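Long-range contacts in ThermoDBP-single stranded DNA binding protein (Thermoproteus tenax, PDB 3TEK), which binds single-stranded DNA and appears to have displaced the canonical single-stranded DNA-binding protein in the Thermoproteales: residues I118-V123 with L131-D136; K98-E103 with T138-W143; K23-I28 with V123-T128; A59-L64 with D71-F76. All coordinates share one frame; numbering follows the deposited sequence.

Interaction 1: I118-V123 with L131-D136; sequences ISTELV and LLWNRD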
# COMPACT_ATOMS: atom_id res chain seq x y z
N ILE A 118 3.82 6.42 -5.39
CA ILE A 118 3.07 5.38 -6.04
C ILE A 118 1.65 5.44 -5.58
O ILE A 118 1.39 5.56 -4.42
CB ILE A 118 3.65 4.04 -5.68
CG1 ILE A 118 5.06 3.95 -6.22
CG2 ILE A 118 2.83 2.92 -6.24
CD1 ILE A 118 5.84 2.87 -5.66
N SER A 119 0.72 5.39 -6.50
CA SER A 119 -0.67 5.22 -6.13
C SER A 119 -1.11 3.86 -6.65
O SER A 119 -0.80 3.46 -7.79
CB SER A 119 -1.56 6.30 -6.73
OG SER A 119 -1.61 6.13 -8.13
N THR A 120 -1.84 3.15 -5.81
CA THR A 120 -2.35 1.84 -6.20
C THR A 120 -3.69 1.58 -5.53
O THR A 120 -4.17 2.39 -4.74
CB THR A 120 -1.33 0.74 -5.89
OG1 THR A 120 -1.76 -0.50 -6.52
CG2 THR A 120 -1.13 0.59 -4.37
N GLU A 121 -4.32 0.48 -5.91
CA GLU A 121 -5.59 0.07 -5.33
C GLU A 121 -5.48 -1.32 -4.75
O GLU A 121 -4.83 -2.19 -5.34
CB GLU A 121 -6.68 0.05 -6.38
CG GLU A 121 -7.03 1.40 -6.93
CD GLU A 121 -8.40 1.41 -7.62
OE1 GLU A 121 -9.09 0.34 -7.71
OE2 GLU A 121 -8.79 2.49 -8.05
N LEU A 122 -6.12 -1.51 -3.60
CA LEU A 122 -6.18 -2.78 -2.87
C LEU A 122 -7.65 -3.09 -2.52
O LEU A 122 -8.46 -2.16 -2.33
CB LEU A 122 -5.37 -2.68 -1.55
CG LEU A 122 -4.04 -1.87 -1.58
CD1 LEU A 122 -3.50 -1.59 -0.19
CD2 LEU A 122 -2.98 -2.62 -2.42
N VAL A 123 -7.98 -4.38 -2.43
CA VAL A 123 -9.28 -4.83 -1.86
C VAL A 123 -8.96 -5.71 -0.64
O VAL A 123 -8.23 -6.70 -0.73
CB VAL A 123 -10.12 -5.62 -2.90
CG1 VAL A 123 -11.45 -6.19 -2.26
CG2 VAL A 123 -10.47 -4.73 -4.09
N LEU A 131 -5.80 -9.63 1.54
CA LEU A 131 -5.49 -8.37 0.91
C LEU A 131 -5.22 -8.64 -0.59
O LEU A 131 -4.36 -9.45 -0.93
CB LEU A 131 -4.26 -7.85 1.64
CG LEU A 131 -3.72 -6.45 1.51
CD1 LEU A 131 -4.87 -5.44 1.38
CD2 LEU A 131 -2.82 -6.08 2.73
N LEU A 132 -5.95 -8.08 -1.55
CA LEU A 132 -5.74 -8.34 -2.99
C LEU A 132 -5.22 -7.06 -3.62
O LEU A 132 -5.72 -5.96 -3.36
CB LEU A 132 -7.04 -8.82 -3.67
CG LEU A 132 -7.70 -10.09 -3.07
CD1 LEU A 132 -9.19 -10.19 -3.42
CD2 LEU A 132 -6.93 -11.41 -3.43
N TRP A 133 -4.15 -7.18 -4.38
CA TRP A 133 -3.54 -6.04 -5.06
C TRP A 133 -4.19 -5.90 -6.44
O TRP A 133 -4.18 -6.84 -7.21
CB TRP A 133 -2.06 -6.31 -5.24
CG TRP A 133 -1.30 -5.21 -5.88
CD1 TRP A 133 -1.64 -3.89 -5.98
CD2 TRP A 133 -0.03 -5.34 -6.49
NE1 TRP A 133 -0.66 -3.20 -6.63
CE2 TRP A 133 0.34 -4.06 -6.97
CE3 TRP A 133 0.83 -6.40 -6.71
CZ2 TRP A 133 1.54 -3.83 -7.63
CZ3 TRP A 133 2.04 -6.17 -7.39
CH2 TRP A 133 2.37 -4.89 -7.84
N ASN A 134 -4.75 -4.72 -6.72
CA ASN A 134 -5.33 -4.37 -8.03
C ASN A 134 -4.22 -3.76 -8.86
O ASN A 134 -4.17 -2.54 -9.04
CB ASN A 134 -6.51 -3.41 -7.81
CG ASN A 134 -7.41 -3.23 -9.03
OD1 ASN A 134 -7.45 -4.06 -9.93
ND2 ASN A 134 -8.17 -2.12 -9.03
N ARG A 135 -3.28 -4.61 -9.30
CA ARG A 135 -2.03 -4.15 -9.95
C ARG A 135 -2.29 -3.27 -11.16
O ARG A 135 -1.51 -2.35 -11.41
CB ARG A 135 -1.15 -5.32 -10.46
CG ARG A 135 -1.02 -6.52 -9.56
N ASP A 136 -3.34 -3.59 -11.92
CA ASP A 136 -3.68 -2.83 -13.15
C ASP A 136 -3.86 -1.34 -12.86
O ASP A 136 -3.67 -0.53 -13.75
CB ASP A 136 -4.97 -3.35 -13.81
CG ASP A 136 -4.83 -4.77 -14.38
OD1 ASP A 136 -3.68 -5.29 -14.44
OD2 ASP A 136 -5.88 -5.33 -14.79
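Trp133 meets Thr120 through its indole N-H: NE1 donates to OG1 over 2.9 Å, with the hydroxyl lying almost exactly in the ring plane, although the bond is bent to 143° at the hydrogen. The same N-H makes a weak bond to Thr138 OG1, which fits that bend. Thr120 carries OG1 anti to its own nitrogen (chi1 -169°), and Trp133 likewise swings CG away from its nitrogen, which brings the pyrrole edge of the indole across the threonine at roughly a right angle. Thr120 OG1 is also hydrogen-bonded to Thr138 OG1, so this buried hydroxyl has two hydrogen-bond partners. CG of Arg135 lies over one face of the indole, toward the rim.

A different geometry serves Glu121 and Asn134, whose side chains run alongside each other in the same direction. Asn134 ND2 reaches Glu121 OE1 at 2.9 Å; the acceptor is in the amide plane, yet the donor stands well above the carboxylate plane, the two flat groups being turned 50° apart.

These pairs sit on a beta hairpin formed by strands 116-124 and 131-142 of the antiparallel sheet. Val123 and Leu132 form a hydrogen-bonded pair, Val123 N to Leu132 O at 2.9 Å and Leu132 N to Val123 O at 2.8 Å, whereas Leu122 and Trp133 form the adjoining non-hydrogen-bonded pair. Leu122 CD2 approaches the indole obliquely, 4.0 Å from Trp133 CD1, and Leu122 CB is touched by Leu131 CD1. Leu92 of helix 83-108 packs on both Leu122 and Trp133, covering this apolar face of the hairpin.

Interaction 2: K98-E103 with T138-W143; sequences KWFFEE and TQLIYW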
# COMPACT_ATOMS: atom_id res chain seq x y z
N LYS A 98 9.04 -5.43 -6.70
CA LYS A 98 9.44 -6.03 -7.97
C LYS A 98 9.00 -5.16 -9.17
O LYS A 98 9.76 -4.89 -10.09
CB LYS A 98 8.84 -7.43 -8.10
CG LYS A 98 9.43 -8.24 -9.27
CD LYS A 98 9.10 -9.74 -9.20
CE LYS A 98 8.00 -10.17 -10.18
NZ LYS A 98 7.94 -11.66 -10.37
N TRP A 99 7.74 -4.77 -9.16
CA TRP A 99 7.25 -3.84 -10.15
C TRP A 99 8.13 -2.56 -10.23
O TRP A 99 8.45 -2.12 -11.33
CB TRP A 99 5.79 -3.47 -9.86
CG TRP A 99 5.33 -2.39 -10.72
CD1 TRP A 99 4.92 -2.50 -12.01
CD2 TRP A 99 5.26 -1.00 -10.38
NE1 TRP A 99 4.60 -1.25 -12.50
CE2 TRP A 99 4.80 -0.32 -11.52
CE3 TRP A 99 5.54 -0.28 -9.22
CZ2 TRP A 99 4.59 1.08 -11.54
CZ3 TRP A 99 5.33 1.10 -9.22
CH2 TRP A 99 4.87 1.76 -10.38
N PHE A 100 8.52 -2.00 -9.08
CA PHE A 100 9.27 -0.73 -9.07
C PHE A 100 10.65 -0.91 -9.67
O PHE A 100 11.06 -0.16 -10.52
CB PHE A 100 9.45 -0.18 -7.67
CG PHE A 100 10.25 1.09 -7.64
CD1 PHE A 100 9.67 2.30 -7.99
CD2 PHE A 100 11.59 1.06 -7.30
CE1 PHE A 100 10.42 3.49 -7.97
CE2 PHE A 100 12.36 2.25 -7.28
CZ PHE A 100 11.78 3.47 -7.62
N PHE A 101 11.36 -1.93 -9.22
CA PHE A 101 12.72 -2.12 -9.66
C PHE A 101 12.81 -2.72 -11.04
O PHE A 101 13.70 -2.36 -11.79
CB PHE A 101 13.51 -2.94 -8.66
CG PHE A 101 13.87 -2.16 -7.45
CD1 PHE A 101 14.86 -1.19 -7.51
CD2 PHE A 101 13.20 -2.38 -6.24
CE1 PHE A 101 15.20 -0.45 -6.40
CE2 PHE A 101 13.54 -1.65 -5.11
CZ PHE A 101 14.53 -0.67 -5.19
N GLU A 102 11.90 -3.62 -11.38
CA GLU A 102 12.04 -4.37 -12.63
C GLU A 102 11.24 -3.79 -13.80
O GLU A 102 11.54 -4.10 -14.95
CB GLU A 102 11.66 -5.82 -12.43
CG GLU A 102 12.55 -6.52 -11.41
CD GLU A 102 12.35 -8.02 -11.33
OE1 GLU A 102 12.80 -8.61 -10.32
OE2 GLU A 102 11.75 -8.62 -12.25
N GLU A 103 10.23 -2.96 -13.51
CA GLU A 103 9.44 -2.34 -14.56
C GLU A 103 9.53 -0.81 -14.52
O GLU A 103 9.89 -0.19 -15.51
CB GLU A 103 7.98 -2.80 -14.49
CG GLU A 103 7.78 -4.27 -14.87
CD GLU A 103 6.37 -4.74 -14.57
OE1 GLU A 103 6.19 -5.57 -13.64
OE2 GLU A 103 5.43 -4.27 -15.24
N THR A 138 -1.95 0.43 -10.66
CA THR A 138 -0.77 0.98 -10.02
C THR A 138 -0.17 2.06 -10.91
O THR A 138 0.01 1.84 -12.09
CB THR A 138 0.27 -0.12 -9.78
OG1 THR A 138 -0.32 -1.15 -8.98
CG2 THR A 138 1.49 0.44 -9.05
N GLN A 139 0.14 3.23 -10.35
CA GLN A 139 0.80 4.30 -11.13
C GLN A 139 1.88 5.01 -10.36
O GLN A 139 1.84 5.10 -9.14
CB GLN A 139 -0.22 5.32 -11.60
CG GLN A 139 -0.92 4.89 -12.90
CD GLN A 139 -2.36 5.23 -12.90
OE1 GLN A 139 -2.73 6.37 -12.60
NE2 GLN A 139 -3.22 4.25 -13.23
N LEU A 140 2.86 5.49 -11.11
CA LEU A 140 4.00 6.20 -10.56
C LEU A 140 4.01 7.62 -11.05
O LEU A 140 3.85 7.89 -12.26
CB LEU A 140 5.29 5.54 -11.02
CG LEU A 140 6.55 6.06 -10.36
CD1 LEU A 140 6.74 5.36 -9.03
CD2 LEU A 140 7.77 5.88 -11.29
N ILE A 141 4.19 8.54 -10.12
CA ILE A 141 4.57 9.88 -10.47
C ILE A 141 5.98 10.05 -9.93
O ILE A 141 6.26 9.65 -8.80
CB ILE A 141 3.64 10.92 -9.87
CG1 ILE A 141 2.28 10.85 -10.57
CG2 ILE A 141 4.24 12.35 -10.07
CD1 ILE A 141 2.29 11.50 -11.99
N TYR A 142 6.87 10.61 -10.75
CA TYR A 142 8.29 10.68 -10.41
C TYR A 142 8.86 12.05 -10.76
O TYR A 142 8.27 12.79 -11.52
CB TYR A 142 9.08 9.56 -11.11
CG TYR A 142 9.09 9.64 -12.62
CD1 TYR A 142 10.17 10.20 -13.30
CD2 TYR A 142 8.03 9.15 -13.37
CE1 TYR A 142 10.19 10.26 -14.69
CE2 TYR A 142 8.04 9.21 -14.78
CZ TYR A 142 9.12 9.77 -15.42
OH TYR A 142 9.15 9.84 -16.79
N TRP A 143 10.00 12.39 -10.17
CA TRP A 143 10.58 13.72 -10.34
C TRP A 143 11.78 13.65 -11.31
O TRP A 143 12.61 12.78 -11.19
CB TRP A 143 10.98 14.29 -9.00
CG TRP A 143 9.84 15.02 -8.28
CD1 TRP A 143 9.72 16.37 -8.09
CD2 TRP A 143 8.69 14.44 -7.65
NE1 TRP A 143 8.57 16.67 -7.39
CE2 TRP A 143 7.91 15.51 -7.11
CE3 TRP A 143 8.24 13.14 -7.47
CZ2 TRP A 143 6.71 15.30 -6.43
CZ3 TRP A 143 7.04 12.93 -6.79
CH2 TRP A 143 6.29 14.01 -6.27
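Trp99 receives the methyl group of Thr138 on one face of its indole, where helix 83-108 lies against the antiparallel four-stranded sheet and packs on its edge strand, 131-142. The axes of the two short segments pass 10.9 Å apart at 60°, a separation bridged mainly by side chains, with no hydrogen bond across.

The close-packed part is small. Thr138 CG2 stands 3.8 Å from the centroid of the six-membered ring of Trp99 and only 9° off its normal, a CH-pi contact in which the methyl and the indole approach from opposite directions. Thr138 points CG2 anti to its nitrogen (chi1 -58° for OG1), which delivers the carbon to the ring and leaves the hydroxyl to turn elsewhere, toward Thr120 OG1 and the carbonyl of Arg135. The threonine thus divides its work: its methyl faces the helix, its oxygen the hairpin. Leu140 comes to the rim of the same indole, its CB near the ring plane and 3.9 Å from Trp99 CH2.

Packing thins out beyond this. Gln139 points away from the helix, as expected for alternate residues of a strand, and lies at the exposed surface. The side next to Phe100 is better sheltered: its ring meets that of Phe116 and touches Val105 and Leu110, although its approach to the strand is slack. There a methyl arrives at the ring edge, Leu140 CD1 lying 4.3 Å from Phe100 CE1.

Interaction 3: K23-I28 with V123-T128; sequences KKLVLI and VLDPDT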
# COMPACT_ATOMS: atom_id res chain seq x y z
N LYS A 23 -21.13 -10.45 1.89
CA LYS A 23 -19.84 -10.02 2.40
C LYS A 23 -19.57 -8.58 1.96
O LYS A 23 -19.87 -8.19 0.84
CB LYS A 23 -18.72 -10.95 1.92
CG LYS A 23 -19.01 -12.48 2.07
CD LYS A 23 -18.68 -13.06 3.48
CE LYS A 23 -18.72 -14.62 3.54
NZ LYS A 23 -20.05 -15.16 3.15
N LYS A 24 -19.04 -7.78 2.86
CA LYS A 24 -18.60 -6.45 2.52
C LYS A 24 -17.07 -6.48 2.43
O LYS A 24 -16.41 -6.98 3.33
CB LYS A 24 -19.02 -5.48 3.60
CG LYS A 24 -20.50 -5.34 3.74
CD LYS A 24 -21.06 -4.38 2.71
CE LYS A 24 -22.50 -3.94 3.07
NZ LYS A 24 -23.50 -4.82 2.42
N LEU A 25 -16.52 -5.95 1.35
CA LEU A 25 -15.07 -5.79 1.23
C LEU A 25 -14.75 -4.30 1.20
O LEU A 25 -15.62 -3.48 0.94
CB LEU A 25 -14.54 -6.51 -0.00
CG LEU A 25 -14.86 -8.02 0.03
CD1 LEU A 25 -15.92 -8.32 -0.95
CD2 LEU A 25 -13.63 -8.85 -0.31
N VAL A 26 -13.48 -3.99 1.43
CA VAL A 26 -13.02 -2.61 1.45
C VAL A 26 -12.10 -2.38 0.27
O VAL A 26 -11.02 -2.98 0.19
CB VAL A 26 -12.32 -2.26 2.77
CG1 VAL A 26 -12.01 -0.75 2.82
CG2 VAL A 26 -13.20 -2.67 3.99
N LEU A 27 -12.55 -1.53 -0.65
CA LEU A 27 -11.68 -1.02 -1.72
C LEU A 27 -10.85 0.14 -1.18
O LEU A 27 -11.41 1.12 -0.70
CB LEU A 27 -12.51 -0.58 -2.92
CG LEU A 27 -11.79 0.02 -4.12
CD1 LEU A 27 -10.71 -0.91 -4.67
CD2 LEU A 27 -12.80 0.31 -5.20
N ILE A 28 -9.53 0.02 -1.24
CA ILE A 28 -8.66 1.05 -0.71
C ILE A 28 -7.80 1.64 -1.83
O ILE A 28 -7.12 0.92 -2.56
CB ILE A 28 -7.75 0.52 0.37
CG1 ILE A 28 -8.57 -0.11 1.51
CG2 ILE A 28 -6.86 1.63 0.91
CD1 ILE A 28 -7.72 -0.63 2.60
N VAL A 123 -7.98 -4.38 -2.43
CA VAL A 123 -9.28 -4.83 -1.86
C VAL A 123 -8.96 -5.71 -0.64
O VAL A 123 -8.23 -6.70 -0.73
CB VAL A 123 -10.12 -5.62 -2.90
CG1 VAL A 123 -11.45 -6.19 -2.26
CG2 VAL A 123 -10.47 -4.73 -4.09
N LEU A 124 -9.46 -5.31 0.52
CA LEU A 124 -9.28 -6.09 1.73
C LEU A 124 -10.55 -6.86 2.00
O LEU A 124 -11.62 -6.27 2.08
CB LEU A 124 -8.97 -5.19 2.92
CG LEU A 124 -8.99 -5.83 4.33
CD1 LEU A 124 -7.85 -6.83 4.53
CD2 LEU A 124 -8.93 -4.74 5.38
N ASP A 125 -10.42 -8.17 2.21
CA ASP A 125 -11.51 -8.97 2.77
C ASP A 125 -11.40 -8.90 4.30
O ASP A 125 -10.51 -9.51 4.87
CB ASP A 125 -11.42 -10.43 2.27
CG ASP A 125 -12.58 -11.29 2.76
OD1 ASP A 125 -13.17 -10.99 3.84
OD2 ASP A 125 -12.91 -12.28 2.09
N PRO A 126 -12.27 -8.13 4.97
CA PRO A 126 -12.10 -7.98 6.41
C PRO A 126 -12.39 -9.27 7.19
O PRO A 126 -12.01 -9.37 8.36
CB PRO A 126 -13.08 -6.85 6.78
CG PRO A 126 -14.18 -7.01 5.80
CD PRO A 126 -13.51 -7.48 4.50
N ASP A 127 -13.07 -10.24 6.57
CA ASP A 127 -13.34 -11.54 7.23
C ASP A 127 -12.08 -12.37 7.39
O ASP A 127 -11.80 -12.90 8.46
CB ASP A 127 -14.37 -12.36 6.44
CG ASP A 127 -15.71 -11.67 6.38
OD1 ASP A 127 -16.26 -11.41 7.48
OD2 ASP A 127 -16.21 -11.38 5.27
N THR A 128 -11.33 -12.49 6.30
CA THR A 128 -10.16 -13.40 6.28
C THR A 128 -8.86 -12.64 6.54
O THR A 128 -7.86 -13.22 6.94
CB THR A 128 -10.10 -14.12 4.93
OG1 THR A 128 -9.98 -13.17 3.86
CG2 THR A 128 -11.36 -14.99 4.74
O HOH W 1 -17.62 -8.65 5.47
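Val26 and Leu124 exchange two backbone hydrogen bonds, Val26 N to Leu124 O at 3.0 Å and Leu124 N to Val26 O at 2.8 Å. Val26 O also receives a CA-H contact from Val123, whose CA lies 3.3 Å away.

Apolar contacts flank this ladder. The two methyls of Val123 are shared between alternate residues of the facing strand: CG1, anti to the valine nitrogen (chi1 176°), meets Leu25 CB, while CG2 meets Leu27 CD1 at 3.9 Å. Leu25 in addition lays CD2 against CA and CB of Asp125. Val26 and Leu124 occupy the other face, where Val26 touches Ser63 and Leu124 touches Val60, both from helix 52-68.

The pairing joins the two inner strands of a four-stranded antiparallel sheet, 23-31 and 116-124, whose order across the sheet follows the chain although all the helices of the chain intervene between these two neighbours. Beyond the paired residues the chain turns at Asp125-Thr128. Pro126 sets its ring against the backbone of strand 23-31, with CD 3.2 Å from Lys24 O.

Polar side chains shape that turn. Asp125 OD1 accepts from Asp127 N at 2.8 Å, an Asx turn, and more weakly from Thr128 N. A water connects Lys24 N, 3.1 Å away, to Asp127 OD2, to which it donates. Lys23 crosses Asp127 at about a right angle, but its aliphatic CD rather than its ammonium is what comes near OD2, so any attraction between these opposite charges is probably modest. Arg78 of helix 71-79 donates hydrogen bonds to the carbonyls of Pro126 and Asp127.

Interaction 4: A59-L64 with D71-F76; sequences AVAGSL and DGENIF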
# COMPACT_ATOMS: atom_id res chain seq x y z
N ALA A 59 -3.05 2.71 6.53
CA ALA A 59 -4.05 2.76 5.46
C ALA A 59 -5.20 1.77 5.72
O ALA A 59 -6.36 2.12 5.55
CB ALA A 59 -3.39 2.52 4.07
N VAL A 60 -4.87 0.55 6.14
CA VAL A 60 -5.90 -0.46 6.40
C VAL A 60 -6.74 -0.10 7.61
O VAL A 60 -7.97 -0.16 7.56
CB VAL A 60 -5.26 -1.84 6.52
CG1 VAL A 60 -6.24 -2.87 6.99
CG2 VAL A 60 -4.62 -2.19 5.13
N ALA A 61 -6.09 0.25 8.71
CA ALA A 61 -6.78 0.52 9.98
C ALA A 61 -7.68 1.72 9.79
O ALA A 61 -8.84 1.69 10.20
CB ALA A 61 -5.78 0.80 11.10
N GLY A 62 -7.14 2.76 9.15
CA GLY A 62 -7.89 3.97 8.83
C GLY A 62 -9.12 3.69 7.97
O GLY A 62 -10.19 4.19 8.26
N SER A 63 -8.95 2.89 6.92
CA SER A 63 -10.10 2.53 6.07
C SER A 63 -11.15 1.71 6.85
O SER A 63 -12.35 1.89 6.65
CB SER A 63 -9.66 1.78 4.83
OG SER A 63 -8.72 2.55 4.07
N LEU A 64 -10.72 0.82 7.74
CA LEU A 64 -11.67 0.04 8.50
C LEU A 64 -12.53 0.92 9.43
O LEU A 64 -13.73 0.72 9.54
CB LEU A 64 -10.97 -1.08 9.26
CG LEU A 64 -10.53 -2.28 8.40
CD1 LEU A 64 -9.54 -3.11 9.13
CD2 LEU A 64 -11.72 -3.15 7.93
N ASP A 71 -15.94 -0.06 15.71
CA ASP A 71 -15.70 -1.52 15.61
C ASP A 71 -14.68 -1.86 14.50
O ASP A 71 -14.14 -2.95 14.47
CB ASP A 71 -16.99 -2.34 15.42
CG ASP A 71 -16.83 -3.84 15.84
OD1 ASP A 71 -17.00 -4.75 14.99
OD2 ASP A 71 -16.49 -4.11 17.01
N GLY A 72 -14.45 -0.93 13.59
CA GLY A 72 -13.36 -1.04 12.63
C GLY A 72 -12.04 -1.34 13.30
O GLY A 72 -11.26 -2.15 12.80
N GLU A 73 -11.79 -0.72 14.46
CA GLU A 73 -10.58 -1.01 15.21
C GLU A 73 -10.52 -2.47 15.74
O GLU A 73 -9.46 -3.06 15.78
CB GLU A 73 -10.38 0.02 16.34
CG GLU A 73 -8.96 0.05 16.95
CD GLU A 73 -7.83 0.39 15.94
OE1 GLU A 73 -8.11 0.94 14.85
OE2 GLU A 73 -6.65 0.10 16.26
N ASN A 74 -11.66 -3.04 16.12
CA ASN A 74 -11.72 -4.46 16.51
C ASN A 74 -11.40 -5.39 15.35
O ASN A 74 -10.75 -6.41 15.53
CB ASN A 74 -13.09 -4.80 17.08
CG ASN A 74 -13.33 -4.11 18.40
OD1 ASN A 74 -12.46 -4.08 19.25
ND2 ASN A 74 -14.51 -3.56 18.57
N ILE A 75 -11.89 -5.04 14.16
CA ILE A 75 -11.67 -5.83 12.96
C ILE A 75 -10.18 -5.80 12.72
O ILE A 75 -9.56 -6.84 12.55
CB ILE A 75 -12.41 -5.28 11.72
CG1 ILE A 75 -13.93 -5.18 11.96
CG2 ILE A 75 -12.15 -6.17 10.51
CD1 ILE A 75 -14.74 -4.56 10.79
N PHE A 76 -9.62 -4.60 12.74
CA PHE A 76 -8.19 -4.44 12.49
C PHE A 76 -7.31 -5.22 13.46
O PHE A 76 -6.35 -5.89 13.05
CB PHE A 76 -7.77 -2.98 12.51
CG PHE A 76 -6.33 -2.78 12.18
CD1 PHE A 76 -5.84 -3.08 10.92
CD2 PHE A 76 -5.45 -2.30 13.14
CE1 PHE A 76 -4.51 -2.93 10.62
CE2 PHE A 76 -4.11 -2.12 12.86
CZ PHE A 76 -3.63 -2.44 11.59
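With CG anti to its backbone nitrogen (chi1 -177°), Phe76 lays one face of its phenyl group over the methyl of Ala61. Leu64, by contrast, holds CG beside its own nitrogen (chi1 -75°) and extends its branches toward helix 71-79, one methyl for each of two neighbours.

The CH-pi contact is nearly ideal in position: Ala61 CB sits 3.6 Å from the ring centroid and close to the normal. Around the same ring, Leu64 CD1 lies at the edge, 3.8 Å from Phe76 CB, with the two side chains crossing at about a right angle. Val60 CG1 comes obliquely to Phe76 CD1 at 4.0 Å. The other leucine methyl, CD2, meets Ile75 CG2, also at 4.0 Å.

Together these residues form the interface of a helical hairpin, the antiparallel helices 52-68 and 71-79 being joined by a very short connection; the segment axes run 142° apart and approach to 8.4 Å. Near the connection the backbones come together directly. Gly72 offers a CA-H contact to Leu64 O at 3.6 Å and, having no side chain, lets the leucine carbonyl come close. Glu73 directs its carboxylate to Arg65 in a salt bridge at the margin of the apolar patch.

Since no hydrogen bond spans the two segments, their cohesion rests largely on burial of methyl and phenyl surface, with Phe76 gripped over its face by Ala61 and at its edge by Leu64.

In the fold
Interactions 1, 2 and 3 all reach one antiparallel sheet. Interactions 1 and 3 share strand 116-124 and Val123, their centres about 12 Å apart. Interaction 2 uses the far end of strand 131-142, and the centres of interactions 1 and 2 are about 13 Å apart. Interaction 4 is purely helical; it touches interaction 3 through Leu124 and Val60, centres about 11 Å apart. Interactions 2 and 4, centres about 28 Å apart, lie on opposite sides of the chain's centre. Along the sequence, interaction 4 is nested within the loop closed by interaction 3, and interaction 1 within that of interaction 2. Helices 83-108 and 52-68 both pack on the sheet, consistent with a single alpha-beta domain.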